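PDB 1QDD: lithostathine from Homo sapiens, which may inhibit spontaneous calcium carbonate precipitation and may be associated with pancreas and brain regeneration, as a secreted protein of the C-type lectin family. Local coordinates for residues Ile78-Pro83 against Arg87-Ser92; Asp37-Cys42 against Gly48-Val53. The protein carries 1 engineered substitution. All coordinates share one frame; numbering follows the deposited sequence.

Contact 1. Residues Ile78-Pro83 against Arg87-Ser92; sequences IGLHDP and RAWHWS. Engineered in segment 87-92: Ala88 (natural residue Arg).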
# COMPACT_ATOMS: atom_id res chain seq x y z
N ILE A 78 -1.79 3.54 -2.24
CA ILE A 78 -2.05 2.49 -1.26
C ILE A 78 -3.35 1.79 -1.70
O ILE A 78 -4.04 2.26 -2.60
CB ILE A 78 -2.06 2.93 0.20
CG1 ILE A 78 -3.19 3.93 0.49
CG2 ILE A 78 -0.71 3.52 0.58
CD1 ILE A 78 -3.35 4.28 1.96
N GLY A 79 -3.68 0.65 -1.08
CA GLY A 79 -4.81 -0.16 -1.50
C GLY A 79 -6.22 0.21 -1.16
O GLY A 79 -7.10 -0.67 -1.29
N LEU A 80 -6.50 1.41 -0.69
CA LEU A 80 -7.84 1.81 -0.25
C LEU A 80 -8.61 2.45 -1.38
O LEU A 80 -8.07 3.30 -2.11
CB LEU A 80 -7.75 2.72 0.97
CG LEU A 80 -9.01 2.84 1.84
CD1 LEU A 80 -9.25 1.59 2.68
CD2 LEU A 80 -8.92 4.04 2.78
N HIS A 81 -9.88 2.07 -1.56
CA HIS A 81 -10.71 2.64 -2.62
C HIS A 81 -12.18 2.58 -2.22
O HIS A 81 -12.55 1.90 -1.26
CB HIS A 81 -10.45 1.97 -3.97
CG HIS A 81 -10.91 0.56 -4.10
ND1 HIS A 81 -11.60 0.12 -5.22
CD2 HIS A 81 -10.76 -0.53 -3.31
CE1 HIS A 81 -11.86 -1.17 -5.09
NE2 HIS A 81 -11.39 -1.59 -3.94
N ASP A 82 -13.02 3.30 -2.94
CA ASP A 82 -14.47 3.43 -2.71
C ASP A 82 -15.15 2.85 -3.95
O ASP A 82 -15.49 3.59 -4.88
CB ASP A 82 -14.80 4.91 -2.50
CG ASP A 82 -16.26 5.26 -2.32
OD1 ASP A 82 -17.06 4.31 -2.17
OD2 ASP A 82 -16.59 6.47 -2.33
N PRO A 83 -15.33 1.53 -4.01
CA PRO A 83 -15.81 0.88 -5.21
C PRO A 83 -17.22 1.20 -5.66
O PRO A 83 -17.44 1.16 -6.88
CB PRO A 83 -15.64 -0.61 -4.93
CG PRO A 83 -15.61 -0.73 -3.45
CD PRO A 83 -14.99 0.55 -2.94
N ARG A 87 -18.80 6.42 -0.59
CA ARG A 87 -17.97 6.73 0.55
C ARG A 87 -17.92 5.62 1.58
O ARG A 87 -17.86 5.81 2.79
CB ARG A 87 -18.37 8.11 1.11
CG ARG A 87 -17.53 9.21 0.54
CD ARG A 87 -17.73 9.51 -0.95
NE ARG A 87 -16.58 10.43 -1.03
CZ ARG A 87 -15.39 10.14 -1.51
NH1 ARG A 87 -15.18 9.01 -2.17
NH2 ARG A 87 -14.41 11.04 -1.48
N ALA A 88 -17.86 4.38 1.09
CA ALA A 88 -17.64 3.19 1.89
C ALA A 88 -16.32 2.54 1.44
O ALA A 88 -16.23 2.01 0.33
CB ALA A 88 -18.79 2.20 1.75
N TRP A 89 -15.29 2.67 2.27
CA TRP A 89 -13.92 2.34 1.88
C TRP A 89 -13.54 0.91 2.13
O TRP A 89 -13.92 0.29 3.14
CB TRP A 89 -12.93 3.28 2.61
CG TRP A 89 -13.21 4.73 2.35
CD1 TRP A 89 -14.00 5.56 3.08
CD2 TRP A 89 -12.76 5.49 1.22
NE1 TRP A 89 -14.06 6.80 2.49
CE2 TRP A 89 -13.32 6.78 1.33
CE3 TRP A 89 -11.96 5.22 0.12
CZ2 TRP A 89 -13.08 7.79 0.40
CZ3 TRP A 89 -11.71 6.22 -0.81
CH2 TRP A 89 -12.28 7.49 -0.67
N HIS A 90 -12.80 0.29 1.21
CA HIS A 90 -12.33 -1.07 1.33
C HIS A 90 -10.87 -1.21 0.89
O HIS A 90 -10.41 -0.50 -0.01
CB HIS A 90 -13.11 -2.03 0.40
CG HIS A 90 -14.56 -2.19 0.77
ND1 HIS A 90 -15.01 -3.19 1.59
CD2 HIS A 90 -15.63 -1.44 0.42
CE1 HIS A 90 -16.33 -3.06 1.73
NE2 HIS A 90 -16.72 -2.01 1.04
N TRP A 91 -10.15 -2.14 1.49
CA TRP A 91 -8.78 -2.49 1.09
C TRP A 91 -8.88 -3.51 -0.03
O TRP A 91 -9.68 -4.47 0.05
CB TRP A 91 -7.96 -3.10 2.24
CG TRP A 91 -7.59 -2.13 3.31
CD1 TRP A 91 -8.09 -2.09 4.58
CD2 TRP A 91 -6.68 -1.02 3.22
NE1 TRP A 91 -7.54 -1.04 5.29
CE2 TRP A 91 -6.66 -0.37 4.46
CE3 TRP A 91 -5.85 -0.54 2.21
CZ2 TRP A 91 -5.92 0.78 4.70
CZ3 TRP A 91 -5.10 0.61 2.44
CH2 TRP A 91 -5.13 1.24 3.68
N SER A 92 -8.06 -3.42 -1.07
CA SER A 92 -8.06 -4.38 -2.18
C SER A 92 -7.74 -5.78 -1.69
O SER A 92 -8.20 -6.76 -2.32
CB SER A 92 -7.12 -3.94 -3.29
OG SER A 92 -5.78 -3.94 -2.90
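Leu80 pushes its CD1 methyl over the six-membered ring of Trp91, 3.8 Å from the ring centroid and 15° off the normal, a CH-pi contact well over the face. With CG anti to the backbone N (chi1 -159°), the leucine also brings its CG to 4.0 Å from Trp89 CB, wedging its branched end between the Trp91 ring and Trp89 CB, both of segment 87-92. Ile78, just before the corner at Gly79, fits in at the rim of the same indole: its CD1 meets Trp91 CH2 at the ring edge. Trp89 covers its own bump, Asp82 CB, which sits over one face toward the rim of the six-membered ring.

The backbones form a short antiparallel hairpin of the C-type lectin domain, strand 80-81 with strand 90-91; Ile78 and Leu80 pack on Val116 of strand 115-119 and Trp127 of strand 127-130. His81 and His90 are the hydrogen-bonded pair, and Gly79 O takes a further bond from Ser92 N. On the side away from Leu80 and Trp91, the His81 ring has Pro83 CD over its centre and stacks with Trp35, while His90 O lies at its edge.

Asp82 closes the turn. Asp82 OD2 accepts from Arg87 N at 2.8 Å, on the syn side but 30° out of the carboxylate plane. The anti lone pair of Asp82 OD2 takes Arg87 NH1 at 2.9 Å, nearly in the guanidinium plane, the arginine being folded back by the bend of its chain at chi2. Asp82 OD1 accepts from Asn86 N and, weakly, from the backbone N of the engineered Ala88. Asp129 meets Arg87 NH2. Leu80, Ile78 and Trp91 pack at the corner end; toward the turn Asp82 does double duty, its CB on the Trp89 ring and its buried carboxylate, whose negative charge is probably stabilised by backbone N-H groups and the arginine.

Contact 2. Residues Asp37-Cys42 against Gly48-Val53; sequences DADLYC and GNLVSV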
# COMPACT_ATOMS: atom_id res chain seq x y z
N ASP A 37 -4.04 -0.86 -12.34
CA ASP A 37 -2.85 -1.45 -12.94
C ASP A 37 -1.74 -1.67 -11.91
O ASP A 37 -1.02 -2.68 -11.99
CB ASP A 37 -2.36 -0.64 -14.14
CG ASP A 37 -3.28 -0.74 -15.35
OD1 ASP A 37 -4.16 -1.62 -15.37
OD2 ASP A 37 -3.12 0.07 -16.29
N ALA A 38 -1.62 -0.80 -10.91
CA ALA A 38 -0.67 -0.97 -9.81
C ALA A 38 -1.07 -2.18 -8.97
O ALA A 38 -0.21 -3.01 -8.66
CB ALA A 38 -0.61 0.29 -8.97
N ASP A 39 -2.35 -2.32 -8.63
CA ASP A 39 -2.77 -3.49 -7.85
C ASP A 39 -2.55 -4.78 -8.62
O ASP A 39 -2.12 -5.78 -8.02
CB ASP A 39 -4.23 -3.34 -7.41
CG ASP A 39 -4.61 -4.33 -6.33
OD1 ASP A 39 -4.08 -4.28 -5.21
OD2 ASP A 39 -5.47 -5.20 -6.60
N LEU A 40 -2.76 -4.79 -9.93
CA LEU A 40 -2.48 -5.97 -10.75
C LEU A 40 -1.01 -6.32 -10.75
O LEU A 40 -0.65 -7.50 -10.67
CB LEU A 40 -3.02 -5.76 -12.17
CG LEU A 40 -4.54 -5.82 -12.33
CD1 LEU A 40 -4.95 -5.40 -13.74
CD2 LEU A 40 -5.10 -7.19 -12.01
N TYR A 41 -0.09 -5.34 -10.80
CA TYR A 41 1.33 -5.61 -10.72
C TYR A 41 1.63 -6.32 -9.40
O TYR A 41 2.34 -7.34 -9.34
CB TYR A 41 2.17 -4.32 -10.85
CG TYR A 41 3.66 -4.57 -10.76
CD1 TYR A 41 4.45 -4.66 -11.91
CD2 TYR A 41 4.32 -4.73 -9.55
CE1 TYR A 41 5.82 -4.91 -11.83
CE2 TYR A 41 5.67 -4.99 -9.47
CZ TYR A 41 6.42 -5.07 -10.61
OH TYR A 41 7.78 -5.33 -10.52
N CYS A 42 1.09 -5.79 -8.29
CA CYS A 42 1.33 -6.41 -7.00
C CYS A 42 0.81 -7.84 -6.92
O CYS A 42 1.45 -8.69 -6.28
CB CYS A 42 0.72 -5.59 -5.87
SG CYS A 42 1.24 -3.89 -5.65
N GLY A 48 0.64 -10.70 -4.12
CA GLY A 48 0.40 -9.63 -3.16
C GLY A 48 -0.75 -8.74 -3.60
O GLY A 48 -1.62 -9.10 -4.39
N ASN A 49 -0.82 -7.53 -3.05
CA ASN A 49 -1.79 -6.50 -3.34
C ASN A 49 -1.14 -5.15 -3.02
O ASN A 49 -0.11 -5.12 -2.35
CB ASN A 49 -3.10 -6.55 -2.55
CG ASN A 49 -4.12 -7.52 -3.10
OD1 ASN A 49 -4.33 -8.57 -2.47
ND2 ASN A 49 -4.77 -7.24 -4.21
N LEU A 50 -1.74 -4.06 -3.47
CA LEU A 50 -1.31 -2.75 -3.02
C LEU A 50 -1.36 -2.81 -1.49
O LEU A 50 -2.23 -3.48 -0.89
CB LEU A 50 -2.25 -1.65 -3.49
CG LEU A 50 -2.06 -1.13 -4.92
CD1 LEU A 50 -3.19 -0.22 -5.35
CD2 LEU A 50 -0.71 -0.43 -5.06
N VAL A 51 -0.48 -2.09 -0.82
CA VAL A 51 -0.37 -2.18 0.63
C VAL A 51 -1.67 -1.82 1.34
O VAL A 51 -2.34 -0.84 1.01
CB VAL A 51 0.83 -1.33 1.12
CG1 VAL A 51 0.67 0.15 0.88
CG2 VAL A 51 1.15 -1.58 2.59
N SER A 52 -1.97 -2.58 2.39
CA SER A 52 -3.04 -2.30 3.34
C SER A 52 -2.37 -1.84 4.64
O SER A 52 -1.44 -2.51 5.11
CB SER A 52 -3.92 -3.50 3.68
OG SER A 52 -4.56 -4.05 2.56
N VAL A 53 -2.74 -0.69 5.17
CA VAL A 53 -2.14 -0.10 6.37
C VAL A 53 -3.12 -0.30 7.52
O VAL A 53 -4.14 0.38 7.57
CB VAL A 53 -1.81 1.38 6.15
CG1 VAL A 53 -1.09 1.98 7.34
CG2 VAL A 53 -0.98 1.60 4.88
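Leu50 lies against the helix with its CG and CD1 beside Asp39 CB and its CD2 methyl directed between Ala38 CB and Cys42 SG, 4.0 Å from each. The polar half of the contact is built on the Asp39 carboxylate, swung toward the strand by a chi1 of -166° that sets CG anti to the backbone N. Asp39 OD1 receives Leu50 N at 2.9 Å, nearly straight at the hydrogen (173°). In the conformer given, the amide of Asn49 lies almost parallel to the carboxylate, 16° between planes, and its ND2 reaches both oxygens, 3.2 Å to OD1 and 3.2 Å to OD2 of Asp39, the bond to OD2 being the more bent. Leu50 N and this ND2 come to OD1 from the same face, which would help hold the carboxylate against rotation. One turn further on, Cys42 CB packs on the backbone of Asn49 at 3.4 Å from its C atom, and Cys42 O accepts from Gly48 N. Helix 35-44 is thereby fastened to strand 49-50, which itself pairs antiparallel with strand 136-143; the Cys42-Cys140 disulfide ties the helix to that same strand, and Phe138 touches Ala38, Cys42 and Leu50.

How the contacts relate
Both segments of contact 2 precede those of contact 1 in the sequence, and the centres of the two contacts lie about 12 Å apart within one C-type lectin domain. They meet directly. Ser92 OG of contact 1 probably hydrogen-bonds to Asp39 OD1 of contact 2 at 2.9 Å, adding a third donor to that oxygen. Gly79 N probably bonds to Val51 O, also 2.9 Å, so the corner before strand 80-81 rests on the chain leaving strand 49-50. The Trp91 indole rests against the same chain, CZ2 3.4 Å from Val53 O and CZ3 3.4 Å from Val51 O. The glycan seen in this structure is carried on Thr5 of the N-terminal segment, a residue that belongs to neither contact.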